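Local coordinates for protein short-chain-enoyl-CoA hydratase (Clostridium acetobutylicum, PDB 5Z7R) that catalyses the reversible hydration of crotonyl-CoA, and also accepts hexenoyl-CoA but not longer analogues, as a crotonase of butanoate metabolism, at residues Leu3-Leu8 and Ala27-Thr32. Residues are numbered along the deposited sequence; the frame is centred on the assembly and turned at random.
Sequences LNNVIL and ALNSDT
Asn5 and Thr32 bring the two backbones closest, their CA atoms 5.8 Å apart, where the entry to strand 6-11 meets the first turn of helix 30-45. The Asn5 side chain reaches toward the helix start and crosses that of Thr32 at about a right angle. Its CB lies 3.7 Å from Thr32 OG1, and its terminal amide ends beside the same hydroxyl. Asn29 is the N-cap: with CG held between its own backbone N and carbonyl carbon (chi1 54°), its OD1 turns back over the first turn and accepts from Thr32 N at 2.9 Å, with a C=O...N angle of 165°. The Asn5 and Asn29 amides approach from opposite directions, their planes inclined by 37°. On its methyl side, Thr32 CG2 meets Val6 CG2 at 4.3 Å, and Val6 continues onto Met36 and Val39 of the same helix. Glu35, one turn on, accepts a hydrogen bond from Asn5 N, while Arg21 packs against Asn5, Asn29 and Thr32. The contact thus joins the sheet's outermost strand within this chain to a capped helix N-terminus: Asn29 satisfies a first-turn N-H, and buried Asn5 sets its amide beside the Thr32 hydroxyl and Asn29 amide, while the Thr32 methyl packs against Asn5 CB and Val6 CG2.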
loop_
_atom_site.group_PDB
_atom_site.type_symbol
_atom_site.label_atom_id
_atom_site.label_comp_id
_atom_site.label_asym_id
_atom_site.label_seq_id
_atom_site.Cartn_x
_atom_site.Cartn_y
_atom_site.Cartn_z
ATOM N N LEU A 3 31.999 -6.255 24.838
ATOM C CA LEU A 3 31.438 -7.223 23.882
ATOM C C LEU A 3 32.167 -8.539 23.899
ATOM O O LEU A 3 33.379 -8.542 23.735
ATOM C CB LEU A 3 31.572 -6.654 22.469
ATOM C CG LEU A 3 31.024 -5.253 22.242
ATOM C CD1 LEU A 3 31.416 -4.757 20.861
ATOM C CD2 LEU A 3 29.525 -5.267 22.421
ATOM N N ASN A 4 31.463 -9.657 24.066
ATOM C CA ASN A 4 32.152 -10.946 23.952
ATOM C C ASN A 4 31.473 -11.991 23.062
ATOM O O ASN A 4 31.788 -13.177 23.132
ATOM C CB ASN A 4 32.529 -11.498 25.339
ATOM C CG ASN A 4 31.341 -11.627 26.270
ATOM O OD1 ASN A 4 31.177 -10.848 27.213
ATOM N ND2 ASN A 4 30.514 -12.625 26.020
ATOM N N ASN A 5 30.557 -11.536 22.205
ATOM C CA ASN A 5 30.038 -12.341 21.078
ATOM C C ASN A 5 30.304 -11.674 19.698
ATOM O O ASN A 5 30.222 -12.326 18.646
ATOM C CB ASN A 5 28.529 -12.625 21.268
ATOM C CG ASN A 5 28.240 -13.665 22.345
ATOM O OD1 ASN A 5 29.121 -14.392 22.779
ATOM N ND2 ASN A 5 26.988 -13.749 22.760
ATOM N N VAL A 6 30.676 -10.396 19.724
ATOM C CA VAL A 6 30.789 -9.565 18.531
ATOM C C VAL A 6 32.014 -8.664 18.538
ATOM O O VAL A 6 32.166 -7.837 19.423
ATOM C CB VAL A 6 29.562 -8.638 18.443
ATOM C CG1 VAL A 6 29.591 -7.793 17.159
ATOM C CG2 VAL A 6 28.299 -9.485 18.564
ATOM N N ILE A 7 32.851 -8.781 17.521
ATOM C CA ILE A 7 34.002 -7.923 17.388
ATOM C C ILE A 7 33.681 -6.750 16.474
ATOM O O ILE A 7 33.023 -6.932 15.462
ATOM C CB ILE A 7 35.186 -8.709 16.792
ATOM C CG1 ILE A 7 35.468 -9.962 17.623
ATOM C CG2 ILE A 7 36.416 -7.819 16.738
ATOM C CD1 ILE A 7 36.338 -10.983 16.928
ATOM N N LEU A 8 34.171 -5.562 16.797
ATOM C CA LEU A 8 33.994 -4.417 15.923
ATOM C C LEU A 8 35.299 -3.687 15.615
ATOM O O LEU A 8 35.955 -3.214 16.545
ATOM C CB LEU A 8 33.034 -3.424 16.561
ATOM C CG LEU A 8 32.930 -2.071 15.824
ATOM C CD1 LEU A 8 32.195 -2.205 14.491
ATOM C CD2 LEU A 8 32.237 -1.028 16.682
ATOM N N ALA A 27 26.143 -18.801 16.310
ATOM C CA ALA A 27 24.681 -18.716 16.508
ATOM C C ALA A 27 24.254 -17.486 17.301
ATOM O O ALA A 27 25.032 -16.909 18.093
ATOM C CB ALA A 27 24.118 -19.965 17.158
ATOM N N LEU A 28 23.012 -17.083 17.045
ATOM C CA LEU A 28 22.423 -15.913 17.684
ATOM C C LEU A 28 21.656 -16.303 18.928
ATOM O O LEU A 28 20.835 -17.218 18.904
ATOM C CB LEU A 28 21.456 -15.226 16.740
ATOM C CG LEU A 28 22.041 -14.817 15.405
ATOM C CD1 LEU A 28 20.920 -14.413 14.467
ATOM C CD2 LEU A 28 23.048 -13.692 15.603
ATOM N N ASN A 29 21.945 -15.605 20.014
ATOM C CA ASN A 29 21.144 -15.679 21.226
ATOM C C ASN A 29 20.893 -14.252 21.647
ATOM O O ASN A 29 21.402 -13.321 20.988
ATOM C CB ASN A 29 21.877 -16.464 22.309
ATOM C CG ASN A 29 23.273 -15.921 22.590
ATOM O OD1 ASN A 29 23.598 -14.761 22.284
ATOM N ND2 ASN A 29 24.109 -16.764 23.168
ATOM N N SER A 30 20.119 -14.072 22.724
ATOM C CA SER A 30 19.718 -12.726 23.180
ATOM C C SER A 30 20.922 -11.797 23.438
ATOM O O SER A 30 20.889 -10.617 23.032
ATOM C CB SER A 30 18.840 -12.811 24.427
ATOM O OG SER A 30 17.984 -13.938 24.371
ATOM N N ASP A 31 21.984 -12.317 24.077
ATOM C CA ASP A 31 23.160 -11.478 24.367
ATOM C C ASP A 31 23.776 -11.001 23.062
ATOM O O ASP A 31 24.245 -9.857 22.969
ATOM C CB ASP A 31 24.232 -12.206 25.197
ATOM C CG ASP A 31 23.761 -12.581 26.593
ATOM O OD1 ASP A 31 22.825 -11.942 27.113
ATOM O OD2 ASP A 31 24.336 -13.529 27.172
ATOM N N THR A 32 23.784 -11.881 22.057
ATOM C CA THR A 32 24.348 -11.549 20.746
ATOM C C THR A 32 23.515 -10.470 20.048
ATOM O O THR A 32 24.055 -9.450 19.577
ATOM C CB THR A 32 24.452 -12.795 19.856
ATOM O OG1 THR A 32 25.063 -13.862 20.581
ATOM C CG2 THR A 32 25.281 -12.529 18.641
#